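Local coordinates for protein similarities with probable monooxygenase (Photorhabdus luminescens, PDB 4HB9) that binds flavin-adenine dinucleotide and is probably a flavin-dependent monooxygenase of the aromatic ring hydroxylase type, at residues Q202-G207 with D279-T284; A334-L339 with R367-E372; D253-N258 with Q272-S277; I244-V249 with H283-Q288. All blocks are in the same frame, centred on the assembly; numbering follows the deposited sequence.

Interactions 1, 3 and 4 form one cluster on the seven-stranded mixed sheet, whereas interaction 2 stands apart, beside the bound FAD. Interactions 1 and 4 use the same helix, 280-287, and their centres are 9 Å apart; the Phe204 ring of the first reaches Leu285 of the second. Interaction 3 is nested in the loops closed by both and meets them through a probable hydrogen bond from His283 NE2 to Met275 O, 2.7 Å. Interaction 2, with its centre about 31 Å from that of interaction 4, holds Ala334, which touches FAD. The side chain of Trp246 in interaction 4 is still about 12 Å from the flavin cofactor.

Interaction 1 of 4, residues Q202-G207 with D279-T284; sequences QNFRDG and DPSLHT
Phe204 reaches from the loop that follows helix 194-199 to the first turn of helix 280-287, and the far end of its ring makes the whole contact. Its CG lies anti to the carbonyl carbon (chi1 -76°), which sends the ring out from the loop so that CZ leads. Phe204 CZ lies 3.3 Å from Ser281 OG and 3.7 Å from Leu282 CD2, both approaching the ring obliquely. The side chains of Leu282 and Phe204 cross at about a right angle, and Leu282 offers one methyl, CD2, which also lies 3.9 Å from Phe204 CE2. A phenylalanine suits this buried place because it spans a gap of 9.0 Å between Phe204 CA and Ser281 CA without bringing a polar group along. The serine hydroxyl beside it is already engaged: with chi1 at 60°, Ser281 OG is turned back and donates to Asp279 OD2 over 2.7 Å. That same oxygen accepts from Ser281 N at 3.2 Å, the N-cap bond of the helix, so two donors of one residue grip one carboxylate oxygen. Aspartate fits the N-cap because its short side chain can turn back onto the amide of Ser281. Behind the contact, strand 218-228 supplies Ile222 against both Phe204 and Leu282, with Leu220 also touching Leu282, and the loop residue Pro201 touches Ser281; the phenylalanine thus fills the seam between loop, helix and sheet.

Interaction 2 of 4, residues A334-L339 with R367-E372; sequences ALRDAL and RAYANE. With EDO (1,2-ethanediol), chain G.
Arg336 lays its side chain along one face of the Tyr369 ring, and the next residue, Asp337, takes the ring's hydroxyl. Ala334, at the start of the segment, touches FAD on another side of helix 330-349. Arg336 has CG anti to the backbone N (chi1 -168°) and stays extended through to NE, so the chain runs over the ring in the direction opposite to the tyrosine. Arg336 CD sits almost straight above the centroid of the Tyr369 ring, a CH-pi contact at 3.9 Å. Further out the guanidinium stacks flat on the aromatic plane, the two planes 12° apart, with Arg336 CZ 3.5 Å from Tyr369 CG. At the guanidinium edge Arg336 NH1 donates to O2 of a 1,2-ethanediol, probably from the crystallisation liquor, at 2.9 Å. Asp337 OD1 lies near the ring plane and accepts from Tyr369 OH through its anti lone pair, at 2.5 Å. It also bonds His321, while OD2 takes Gly317 N. The contact ties helix 330-349 to helix 355-386 close to the cofactor. Tyrosine serves two partners at once, its face receiving a cation and its rim hydroxyl meeting an anion, a pairing that would tend to stabilise the charge on both residues.

Interaction 3 of 4, residues D253-N258 with Q272-S277; sequences DSLPDN and QSRMIS
Arg274, at the C-terminal end of helix 264-274, donates from NH1 to the backbone carbonyl O of Ser254 at 2.8 Å, the direct hydrogen bond of this contact. The oxygen is met in the carbonyl plane, although it sits 20° out of the guanidinium plane and the N-H...O angle of 143° is somewhat bent. A second polar link runs through water: a single molecule in the guanidinium plane accepts from Arg274 NE at 2.7 Å and donates to Ser254 OG, 2.8 Å away. That hydroxyl is also hydrogen-bonded to Ala251 O. Arg274 NH2 makes a weak bond to Ser273 OG, which also bonds Leu270 O. The chain bends at chi2 (-67°), which brings the guanidinium between the loop and Ser273. Carbon neighbours of the guanidinium are few and loose: Leu255 CD2 lies 4.0 Å from Arg274 NH1 and Pro256 CD a little farther, both obliquely placed, while their side chains rest on Leu270 of the same helix. Arginine suits the spot because its several N-H groups point different ways and can serve a carbonyl and a water together. The acceptors in this contact are neutral, so the positive charge is probably eased by their dipoles, and directional bonds tie the loop after strand 240-251 to the helix.

Interaction 4 of 4, residues I244-V249 with H283-Q288; sequences IVWVYV and HTLVQQ
Strand 244-249 and helix 283-287 run across one another at 103°, their axes 9.7 Å apart at closest, with Trp246 CA nearest to that of Val286 and Ile244 CA to that of Leu285. The side chains between them are apolar. Leu285, with CG anti to the backbone N (chi1 179°), extends straight towards the strand and wedges between its two inward-pointing residues. Leu285 CD1 presses on Ile244 CG2 at 3.5 Å, tighter than ordinary carbon contact, and Leu285 CG rests 3.8 Å from Trp246 CD1, oblique to the indole. Val286 covers one face of that indole. Val286 CG2 stands above the five-membered ring of Trp246, 4.0 Å from the centroid and 15° off the normal, a CH-pi contact; Val286 CG1 meets the benzene half at Trp246 CZ2, 3.9 Å away. A branched valine suits the place because its two methyls span both rings of a flat surface. The indole NE1 is hydrogen-bonded to Ser289 OG just past the helix end. Alternation along the strand points Ile244 and Trp246 at the helix and Val245 to the other side of the sheet. Around the contact, Val271 of helix 264-274 packs against Trp246 and Cys268 against Val286, while Phe204 of the 202-207 loop and Ile222 of strand 218-228 touch Ile244, so both helices pack on the same side of strand 240-251.

Interaction 1 of 4, residues Q202-G207 with D279-T284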
loop_
_atom_site.group_PDB
_atom_site.type_symbol
_atom_site.label_atom_id
_atom_site.label_comp_id
_atom_site.label_asym_id
_atom_site.label_seq_id
_atom_site.Cartn_x
_atom_site.Cartn_y
_atom_site.Cartn_z
ATOM N N GLN A 202 7.351 17.738 21.875
ATOM C CA GLN A 202 8.120 16.499 21.637
ATOM C C GLN A 202 7.286 15.297 21.198
ATOM O O GLN A 202 7.744 14.503 20.378
ATOM C CB GLN A 202 8.951 16.120 22.863
ATOM C CG GLN A 202 10.216 16.956 23.010
ATOM C CD GLN A 202 10.972 16.667 24.291
ATOM O OE1 GLN A 202 10.985 15.532 24.772
ATOM N NE2 GLN A 202 11.622 17.692 24.844
ATOM N N ASN A 203 6.063 15.170 21.709
ATOM C CA ASN A 203 5.190 14.053 21.306
ATOM C C ASN A 203 4.836 14.015 19.808
ATOM O O ASN A 203 4.370 12.988 19.307
ATOM C CB ASN A 203 3.916 13.998 22.160
ATOM C CG ASN A 203 3.120 15.277 22.114
ATOM O OD1 ASN A 203 3.676 16.351 21.950
ATOM N ND2 ASN A 203 1.821 15.173 22.283
ATOM N N PHE A 204 5.082 15.109 19.089
ATOM C CA PHE A 204 4.871 15.121 17.645
ATOM C C PHE A 204 6.053 14.530 16.877
ATOM O O PHE A 204 5.915 14.190 15.706
ATOM C CB PHE A 204 4.627 16.548 17.151
ATOM C CG PHE A 204 3.252 17.071 17.441
ATOM C CD1 PHE A 204 2.777 17.151 18.738
ATOM C CD2 PHE A 204 2.444 17.518 16.418
ATOM C CE1 PHE A 204 1.516 17.652 19.009
ATOM C CE2 PHE A 204 1.185 18.027 16.681
ATOM C CZ PHE A 204 0.713 18.085 17.976
ATOM N N ARG A 205 7.206 14.416 17.529
ATOM C CA ARG A 205 8.458 14.083 16.834
ATOM C C ARG A 205 9.183 12.819 17.327
ATOM O O ARG A 205 10.197 12.431 16.749
ATOM C CB ARG A 205 9.402 15.271 16.969
ATOM C CG ARG A 205 8.709 16.597 16.704
ATOM C CD ARG A 205 9.622 17.791 16.881
ATOM N NE ARG A 205 9.621 18.361 18.232
ATOM C CZ ARG A 205 10.539 18.121 19.173
ATOM N NH1 ARG A 205 11.548 17.277 18.957
ATOM N NH2 ARG A 205 10.448 18.732 20.349
ATOM N N ASP A 206 8.663 12.180 18.376
ATOM C CA ASP A 206 9.369 11.080 19.038
ATOM C C ASP A 206 9.123 9.700 18.428
ATOM O O ASP A 206 9.705 8.718 18.884
ATOM C CB ASP A 206 9.091 11.066 20.554
ATOM C CG ASP A 206 7.634 10.759 20.908
ATOM O OD1 ASP A 206 6.868 10.283 20.039
ATOM O OD2 ASP A 206 7.251 11.000 22.079
ATOM N N GLY A 207 8.275 9.612 17.408
ATOM C CA GLY A 207 8.041 8.331 16.743
ATOM C C GLY A 207 6.878 7.506 17.277
ATOM O O GLY A 207 6.586 6.436 16.739
ATOM N N ASP A 279 -6.186 22.496 19.565
ATOM C CA ASP A 279 -4.915 22.982 20.032
ATOM C C ASP A 279 -4.045 23.592 18.932
ATOM O O ASP A 279 -3.930 23.036 17.830
ATOM C CB ASP A 279 -4.138 21.881 20.706
ATOM C CG ASP A 279 -2.990 22.420 21.530
ATOM O OD1 ASP A 279 -3.253 22.882 22.678
ATOM O OD2 ASP A 279 -1.851 22.374 21.027
ATOM N N PRO A 280 -3.413 24.740 19.231
ATOM C CA PRO A 280 -2.594 25.427 18.235
ATOM C C PRO A 280 -1.502 24.582 17.568
ATOM O O PRO A 280 -1.176 24.835 16.428
ATOM C CB PRO A 280 -1.960 26.571 19.040
ATOM C CG PRO A 280 -2.974 26.893 20.082
ATOM C CD PRO A 280 -3.604 25.560 20.444
ATOM N N SER A 281 -0.936 23.607 18.276
ATOM C CA SER A 281 0.122 22.744 17.708
ATOM C C SER A 281 -0.374 21.976 16.484
ATOM O O SER A 281 0.356 21.762 15.503
ATOM C CB SER A 281 0.637 21.777 18.776
ATOM O OG SER A 281 -0.412 20.931 19.278
ATOM N N LEU A 282 -1.651 21.618 16.518
ATOM C CA LEU A 282 -2.267 20.904 15.411
ATOM C C LEU A 282 -2.394 21.846 14.241
ATOM O O LEU A 282 -2.153 21.458 13.102
ATOM C CB LEU A 282 -3.617 20.348 15.835
ATOM C CG LEU A 282 -3.486 19.377 16.999
ATOM C CD1 LEU A 282 -4.843 19.034 17.606
ATOM C CD2 LEU A 282 -2.735 18.122 16.590
ATOM N N HIS A 283 -2.712 23.108 14.514
ATOM C CA HIS A 283 -2.769 24.102 13.436
ATOM C C HIS A 283 -1.415 24.339 12.796
ATOM O O HIS A 283 -1.309 24.445 11.579
ATOM C CB HIS A 283 -3.379 25.404 13.953
ATOM C CG HIS A 283 -4.850 25.291 14.186
ATOM N ND1 HIS A 283 -5.776 25.560 13.201
ATOM C CD2 HIS A 283 -5.551 24.829 15.249
ATOM C CE1 HIS A 283 -6.990 25.344 13.671
ATOM N NE2 HIS A 283 -6.882 24.895 14.910
ATOM N N THR A 284 -0.393 24.450 13.642
ATOM C CA THR A 284 0.989 24.667 13.185
ATOM C C THR A 284 1.421 23.543 12.235
ATOM O O THR A 284 1.960 23.787 11.159
ATOM C CB THR A 284 1.925 24.723 14.407
ATOM O OG1 THR A 284 1.477 25.765 15.294
ATOM C CG2 THR A 284 3.375 24.969 13.987
#

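Interaction 2 of 4, residues A334-L339 with R367-E372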
loop_
_atom_site.group_PDB
_atom_site.type_symbol
_atom_site.label_atom_id
_atom_site.label_comp_id
_atom_site.label_asym_id
_atom_site.label_seq_id
_atom_site.Cartn_x
_atom_site.Cartn_y
_atom_site.Cartn_z
ATOM N N ALA A 334 0.204 -7.253 0.636
ATOM C CA ALA A 334 0.767 -7.624 -0.658
ATOM C C ALA A 334 2.038 -8.496 -0.522
ATOM O O ALA A 334 2.212 -9.506 -1.237
ATOM C CB ALA A 334 1.068 -6.396 -1.490
ATOM N N LEU A 335 2.905 -8.119 0.406
ATOM C CA LEU A 335 4.106 -8.893 0.714
ATOM C C LEU A 335 3.769 -10.270 1.285
ATOM O O LEU A 335 4.339 -11.277 0.874
ATOM C CB LEU A 335 4.993 -8.122 1.699
ATOM C CG LEU A 335 5.620 -6.877 1.104
ATOM C CD1 LEU A 335 6.247 -6.013 2.208
ATOM C CD2 LEU A 335 6.622 -7.238 0.016
ATOM N N ARG A 336 2.844 -10.295 2.240
ATOM C CA ARG A 336 2.359 -11.535 2.807
ATOM C C ARG A 336 1.842 -12.498 1.724
ATOM O O ARG A 336 2.143 -13.693 1.772
ATOM C CB ARG A 336 1.236 -11.230 3.788
ATOM C CG ARG A 336 0.829 -12.378 4.666
ATOM C CD ARG A 336 -0.168 -11.879 5.692
ATOM N NE ARG A 336 -0.645 -12.953 6.549
ATOM C CZ ARG A 336 -1.512 -12.783 7.550
ATOM N NH1 ARG A 336 -2.000 -11.584 7.832
ATOM N NH2 ARG A 336 -1.875 -13.815 8.282
ATOM N N ASP A 337 1.027 -11.977 0.808
ATOM C CA ASP A 337 0.529 -12.752 -0.341
ATOM C C ASP A 337 1.692 -13.311 -1.178
ATOM O O ASP A 337 1.681 -14.477 -1.585
ATOM C CB ASP A 337 -0.300 -11.909 -1.292
ATOM C CG ASP A 337 -1.651 -11.450 -0.726
ATOM O OD1 ASP A 337 -2.119 -11.902 0.349
ATOM O OD2 ASP A 337 -2.246 -10.579 -1.389
ATOM N N ALA A 338 2.691 -12.478 -1.431
ATOM C CA ALA A 338 3.832 -12.863 -2.288
ATOM C C ALA A 338 4.626 -14.019 -1.692
ATOM O O ALA A 338 4.988 -14.978 -2.392
ATOM C CB ALA A 338 4.724 -11.656 -2.562
ATOM N N LEU A 339 4.853 -13.966 -0.388
ATOM C CA LEU A 339 5.528 -15.053 0.302
ATOM C C LEU A 339 4.683 -16.333 0.238
ATOM O O LEU A 339 5.167 -17.419 -0.055
ATOM C CB LEU A 339 5.773 -14.675 1.761
ATOM C CG LEU A 339 6.413 -15.781 2.590
ATOM C CD1 LEU A 339 7.741 -16.192 2.018
ATOM C CD2 LEU A 339 6.589 -15.362 4.036
ATOM N N ARG A 367 -7.806 -15.471 1.407
ATOM C CA ARG A 367 -9.140 -15.000 1.769
ATOM C C ARG A 367 -9.335 -14.881 3.276
ATOM O O ARG A 367 -9.974 -13.923 3.741
ATOM C CB ARG A 367 -10.244 -15.887 1.160
ATOM C CG ARG A 367 -10.539 -15.595 -0.303
ATOM C CD ARG A 367 -11.814 -16.295 -0.784
ATOM N NE ARG A 367 -11.662 -17.743 -0.699
ATOM C CZ ARG A 367 -11.152 -18.519 -1.650
ATOM N NH1 ARG A 367 -10.776 -18.033 -2.827
ATOM N NH2 ARG A 367 -11.060 -19.818 -1.425
ATOM N N ALA A 368 -8.802 -15.824 4.046
ATOM C CA ALA A 368 -8.976 -15.793 5.507
ATOM C C ALA A 368 -8.373 -14.537 6.124
ATOM O O ALA A 368 -9.045 -13.836 6.878
ATOM C CB ALA A 368 -8.379 -17.019 6.177
ATOM N N TYR A 369 -7.114 -14.230 5.817
ATOM C CA TYR A 369 -6.549 -13.010 6.391
ATOM C C TYR A 369 -7.049 -11.758 5.694
ATOM O O TYR A 369 -7.205 -10.725 6.366
ATOM C CB TYR A 369 -5.021 -13.038 6.554
ATOM C CG TYR A 369 -4.200 -13.203 5.297
ATOM C CD1 TYR A 369 -4.040 -12.167 4.382
ATOM C CD2 TYR A 369 -3.511 -14.389 5.068
ATOM C CE1 TYR A 369 -3.249 -12.330 3.250
ATOM C CE2 TYR A 369 -2.722 -14.561 3.958
ATOM C CZ TYR A 369 -2.580 -13.547 3.060
ATOM O OH TYR A 369 -1.778 -13.794 1.985
ATOM N N ALA A 370 -7.345 -11.829 4.397
ATOM C CA ALA A 370 -7.902 -10.678 3.674
ATOM C C ALA A 370 -9.218 -10.199 4.296
ATOM O O ALA A 370 -9.403 -8.997 4.561
ATOM C CB ALA A 370 -8.126 -11.004 2.208
ATOM N N ASN A 371 -10.134 -11.141 4.510
ATOM C CA ASN A 371 -11.425 -10.809 5.106
ATOM C C ASN A 371 -11.266 -10.233 6.514
ATOM O O ASN A 371 -11.939 -9.261 6.889
ATOM C CB ASN A 371 -12.356 -12.030 5.115
ATOM C CG ASN A 371 -12.892 -12.370 3.732
ATOM O OD1 ASN A 371 -13.090 -11.491 2.867
ATOM N ND2 ASN A 371 -13.156 -13.660 3.509
ATOM N N GLU A 372 -10.373 -10.809 7.300
ATOM C CA GLU A 372 -10.154 -10.293 8.633
ATOM C C GLU A 372 -9.645 -8.848 8.552
ATOM O O GLU A 372 -10.129 -7.968 9.258
ATOM C CB GLU A 372 -9.180 -11.169 9.435
ATOM C CG GLU A 372 -8.795 -10.549 10.777
ATOM C CD GLU A 372 -7.983 -11.480 11.678
ATOM O OE1 GLU A 372 -7.947 -12.703 11.408
ATOM O OE2 GLU A 372 -7.378 -10.990 12.669
HETATM C C1 EDO G . -0.945 -6.817 7.636
HETATM O O1 EDO G . -0.980 -7.078 9.038
HETATM C C2 EDO G . -0.330 -8.019 6.940
HETATM O O2 EDO G . -1.321 -8.991 6.658
#

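Interaction 3 of 4, residues D253-N258 with Q272-S277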
loop_
_atom_site.group_PDB
_atom_site.type_symbol
_atom_site.label_atom_id
_atom_site.label_comp_id
_atom_site.label_asym_id
_atom_site.label_seq_id
_atom_site.Cartn_x
_atom_site.Cartn_y
_atom_site.Cartn_z
ATOM N N ASP A 253 -20.086 12.705 3.619
ATOM C CA ASP A 253 -21.166 13.701 3.562
ATOM C C ASP A 253 -20.854 15.040 4.283
ATOM O O ASP A 253 -21.577 16.017 4.096
ATOM C CB ASP A 253 -22.437 13.149 4.226
ATOM C CG ASP A 253 -22.987 11.916 3.545
ATOM O OD1 ASP A 253 -22.727 11.717 2.326
ATOM O OD2 ASP A 253 -23.713 11.155 4.258
ATOM N N SER A 254 -19.849 15.068 5.162
ATOM C CA SER A 254 -19.472 16.294 5.866
ATOM C C SER A 254 -18.483 17.168 5.106
ATOM O O SER A 254 -18.113 18.262 5.572
ATOM C CB SER A 254 -18.889 15.976 7.258
ATOM O OG SER A 254 -17.542 15.516 7.173
ATOM N N LEU A 255 -18.042 16.675 3.953
ATOM C CA LEU A 255 -17.084 17.370 3.104
ATOM C C LEU A 255 -17.762 17.732 1.802
ATOM O O LEU A 255 -18.721 17.065 1.409
ATOM C CB LEU A 255 -15.881 16.457 2.829
ATOM C CG LEU A 255 -15.079 16.099 4.072
ATOM C CD1 LEU A 255 -14.201 14.884 3.846
ATOM C CD2 LEU A 255 -14.239 17.277 4.513
ATOM N N PRO A 256 -17.248 18.756 1.100
ATOM C CA PRO A 256 -17.684 19.050 -0.265
ATOM C C PRO A 256 -17.732 17.835 -1.172
ATOM O O PRO A 256 -16.841 16.977 -1.115
ATOM C CB PRO A 256 -16.601 20.013 -0.774
ATOM C CG PRO A 256 -16.120 20.693 0.460
ATOM C CD PRO A 256 -16.103 19.602 1.491
ATOM N N ASP A 257 -18.769 17.793 -2.014
ATOM C CA ASP A 257 -18.965 16.760 -3.028
ATOM C C ASP A 257 -17.729 16.552 -3.876
ATOM O O ASP A 257 -17.392 15.429 -4.201
ATOM C CB ASP A 257 -20.113 17.140 -3.980
ATOM C CG ASP A 257 -21.456 17.078 -3.323
ATOM O OD1 ASP A 257 -21.572 16.408 -2.274
ATOM O OD2 ASP A 257 -22.405 17.703 -3.854
ATOM N N ASN A 258 -17.066 17.644 -4.230
ATOM C CA ASN A 258 -15.914 17.580 -5.127
ATOM C C ASN A 258 -14.591 17.835 -4.415
ATOM O O ASN A 258 -13.648 18.383 -4.987
ATOM C CB ASN A 258 -16.112 18.569 -6.274
ATOM C CG ASN A 258 -16.054 20.004 -5.826
ATOM O OD1 ASN A 258 -16.454 20.343 -4.706
ATOM N ND2 ASN A 258 -15.552 20.869 -6.703
ATOM N N GLN A 272 -8.045 23.129 8.507
ATOM C CA GLN A 272 -7.966 24.140 9.559
ATOM C C GLN A 272 -9.359 24.607 9.991
ATOM O O GLN A 272 -9.591 24.818 11.178
ATOM C CB GLN A 272 -7.131 25.355 9.140
ATOM C CG GLN A 272 -5.659 25.046 8.992
ATOM C CD GLN A 272 -4.857 26.266 8.556
ATOM O OE1 GLN A 272 -4.726 27.231 9.291
ATOM N NE2 GLN A 272 -4.321 26.215 7.359
ATOM N N SER A 273 -10.271 24.786 9.040
ATOM C CA SER A 273 -11.667 25.141 9.389
ATOM C C SER A 273 -12.331 24.092 10.264
ATOM O O SER A 273 -13.110 24.439 11.165
ATOM C CB SER A 273 -12.529 25.413 8.160
ATOM O OG SER A 273 -12.951 24.200 7.526
ATOM N N ARG A 274 -12.012 22.819 10.035
ATOM C CA ARG A 274 -12.566 21.744 10.860
ATOM C C ARG A 274 -11.954 21.721 12.268
ATOM O O ARG A 274 -12.547 21.163 13.185
ATOM C CB ARG A 274 -12.365 20.397 10.178
ATOM C CG ARG A 274 -13.098 20.273 8.847
ATOM C CD ARG A 274 -14.610 20.280 9.042
ATOM N NE ARG A 274 -15.344 19.951 7.820
ATOM C CZ ARG A 274 -15.667 20.815 6.862
ATOM N NH1 ARG A 274 -16.342 20.393 5.804
ATOM N NH2 ARG A 274 -15.298 22.097 6.938
HETATM N N MSE A 275 -10.786 22.349 12.443
HETATM C CA MSE A 275 -10.088 22.331 13.720
HETATM C C MSE A 275 -10.185 23.627 14.486
HETATM O O MSE A 275 -9.338 23.906 15.317
HETATM C CB MSE A 275 -8.607 22.024 13.465
HETATM C CG MSE A 275 -8.445 20.646 12.849
HETATM SE SE MSE A 275 -6.557 20.081 12.766
HETATM C CE MSE A 275 -5.652 21.689 12.086
ATOM N N ILE A 276 -11.209 24.434 14.223
ATOM C CA ILE A 276 -11.357 25.691 14.954
ATOM C C ILE A 276 -11.557 25.287 16.419
ATOM O O ILE A 276 -12.386 24.428 16.744
ATOM C CB ILE A 276 -12.540 26.547 14.457
ATOM C CG1 ILE A 276 -12.325 26.974 12.999
ATOM C CG2 ILE A 276 -12.674 27.808 15.317
ATOM C CD1 ILE A 276 -13.588 27.402 12.284
ATOM N N SER A 277 -10.737 25.864 17.273
ATOM C CA SER A 277 -10.743 25.622 18.728
ATOM C C SER A 277 -9.792 24.517 19.146
ATOM O O SER A 277 -9.459 24.411 20.322
ATOM C CB SER A 277 -12.159 25.391 19.305
ATOM O OG SER A 277 -12.565 24.026 19.236
HETATM O O HOH W 1 -15.458 17.259 7.750
#

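Interaction 4 of 4, residues I244-V249 with H283-Q288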
loop_
_atom_site.group_PDB
_atom_site.type_symbol
_atom_site.label_atom_id
_atom_site.label_comp_id
_atom_site.label_asym_id
_atom_site.label_seq_id
_atom_site.Cartn_x
_atom_site.Cartn_y
_atom_site.Cartn_z
ATOM N N ILE A 244 6.435 14.518 9.414
ATOM C CA ILE A 244 5.222 14.232 10.166
ATOM C C ILE A 244 4.122 14.028 9.131
ATOM O O ILE A 244 4.011 14.783 8.156
ATOM C CB ILE A 244 4.859 15.347 11.175
ATOM C CG1 ILE A 244 5.977 15.472 12.200
ATOM C CG2 ILE A 244 3.526 15.048 11.856
ATOM C CD1 ILE A 244 5.733 16.484 13.303
ATOM N N VAL A 245 3.345 12.980 9.312
ATOM C CA VAL A 245 2.202 12.763 8.474
ATOM C C VAL A 245 0.984 12.973 9.335
ATOM O O VAL A 245 0.923 12.485 10.467
ATOM C CB VAL A 245 2.198 11.380 7.759
ATOM C CG1 VAL A 245 2.520 10.207 8.676
ATOM C CG2 VAL A 245 0.858 11.145 7.059
ATOM N N TRP A 246 0.015 13.701 8.802
ATOM C CA TRP A 246 -1.297 13.830 9.465
ATOM C C TRP A 246 -2.415 13.356 8.552
ATOM O O TRP A 246 -2.352 13.492 7.310
ATOM C CB TRP A 246 -1.546 15.249 9.953
ATOM C CG TRP A 246 -1.441 16.318 8.914
ATOM C CD1 TRP A 246 -0.333 17.053 8.614
ATOM C CD2 TRP A 246 -2.464 16.753 8.005
ATOM N NE1 TRP A 246 -0.598 17.923 7.598
ATOM C CE2 TRP A 246 -1.896 17.770 7.198
ATOM C CE3 TRP A 246 -3.792 16.395 7.800
ATOM C CZ2 TRP A 246 -2.613 18.433 6.228
ATOM C CZ3 TRP A 246 -4.502 17.038 6.813
ATOM C CH2 TRP A 246 -3.913 18.046 6.032
ATOM N N VAL A 247 -3.445 12.787 9.169
ATOM C CA VAL A 247 -4.582 12.274 8.412
ATOM C C VAL A 247 -5.861 12.751 9.063
ATOM O O VAL A 247 -6.131 12.404 10.205
ATOM C CB VAL A 247 -4.591 10.740 8.341
ATOM C CG1 VAL A 247 -5.703 10.292 7.425
ATOM C CG2 VAL A 247 -3.249 10.203 7.845
ATOM N N TYR A 248 -6.597 13.606 8.369
ATOM C CA TYR A 248 -7.880 14.083 8.883
ATOM C C TYR A 248 -8.934 13.167 8.329
ATOM O O TYR A 248 -8.980 12.954 7.119
ATOM C CB TYR A 248 -8.175 15.537 8.479
ATOM C CG TYR A 248 -9.575 15.985 8.844
ATOM C CD1 TYR A 248 -9.933 16.276 10.166
ATOM C CD2 TYR A 248 -10.545 16.062 7.890
ATOM C CE1 TYR A 248 -11.227 16.636 10.493
ATOM C CE2 TYR A 248 -11.837 16.442 8.194
ATOM C CZ TYR A 248 -12.184 16.721 9.485
ATOM O OH TYR A 248 -13.490 17.085 9.745
ATOM N N VAL A 249 -9.763 12.630 9.223
ATOM C CA VAL A 249 -10.787 11.618 8.864
ATOM C C VAL A 249 -12.168 12.109 9.275
ATOM O O VAL A 249 -12.345 12.556 10.396
ATOM C CB VAL A 249 -10.483 10.266 9.530
ATOM C CG1 VAL A 249 -11.414 9.183 9.036
ATOM C CG2 VAL A 249 -9.053 9.853 9.273
ATOM N N HIS A 283 -2.712 23.108 14.514
ATOM C CA HIS A 283 -2.769 24.102 13.436
ATOM C C HIS A 283 -1.415 24.339 12.796
ATOM O O HIS A 283 -1.309 24.445 11.579
ATOM C CB HIS A 283 -3.379 25.404 13.953
ATOM C CG HIS A 283 -4.850 25.291 14.186
ATOM N ND1 HIS A 283 -5.776 25.560 13.201
ATOM C CD2 HIS A 283 -5.551 24.829 15.249
ATOM C CE1 HIS A 283 -6.990 25.344 13.671
ATOM N NE2 HIS A 283 -6.882 24.895 14.910
ATOM N N THR A 284 -0.393 24.450 13.642
ATOM C CA THR A 284 0.989 24.667 13.185
ATOM C C THR A 284 1.421 23.543 12.235
ATOM O O THR A 284 1.960 23.787 11.159
ATOM C CB THR A 284 1.925 24.723 14.407
ATOM O OG1 THR A 284 1.477 25.765 15.294
ATOM C CG2 THR A 284 3.375 24.969 13.987
ATOM N N LEU A 285 1.123 22.304 12.626
ATOM C CA LEU A 285 1.431 21.146 11.797
ATOM C C LEU A 285 0.800 21.280 10.408
ATOM O O LEU A 285 1.467 21.148 9.380
ATOM C CB LEU A 285 0.956 19.866 12.505
ATOM C CG LEU A 285 1.160 18.535 11.812
ATOM C CD1 LEU A 285 2.622 18.352 11.435
ATOM C CD2 LEU A 285 0.719 17.407 12.714
ATOM N N VAL A 286 -0.497 21.542 10.369
ATOM C CA VAL A 286 -1.196 21.581 9.098
ATOM C C VAL A 286 -0.716 22.785 8.254
ATOM O O VAL A 286 -0.441 22.646 7.059
ATOM C CB VAL A 286 -2.730 21.567 9.303
ATOM C CG1 VAL A 286 -3.475 21.800 8.000
ATOM C CG2 VAL A 286 -3.152 20.257 9.934
ATOM N N GLN A 287 -0.536 23.942 8.899
ATOM C CA GLN A 287 -0.030 25.146 8.220
ATOM C C GLN A 287 1.360 24.947 7.592
ATOM O O GLN A 287 1.676 25.514 6.554
ATOM C CB GLN A 287 -0.018 26.345 9.195
ATOM C CG GLN A 287 -1.408 26.875 9.578
ATOM C CD GLN A 287 -1.422 27.712 10.876
ATOM O OE1 GLN A 287 -0.379 27.945 11.471
ATOM N NE2 GLN A 287 -2.616 28.165 11.313
ATOM N N GLN A 288 2.181 24.114 8.209
ATOM C CA GLN A 288 3.552 23.905 7.744
ATOM C C GLN A 288 3.690 22.717 6.830
ATOM O O GLN A 288 4.809 22.279 6.544
ATOM C CB GLN A 288 4.475 23.750 8.954
ATOM C CG GLN A 288 4.536 25.025 9.786
ATOM C CD GLN A 288 4.946 26.203 8.924
ATOM O OE1 GLN A 288 5.843 26.073 8.077
ATOM N NE2 GLN A 288 4.252 27.337 9.070
#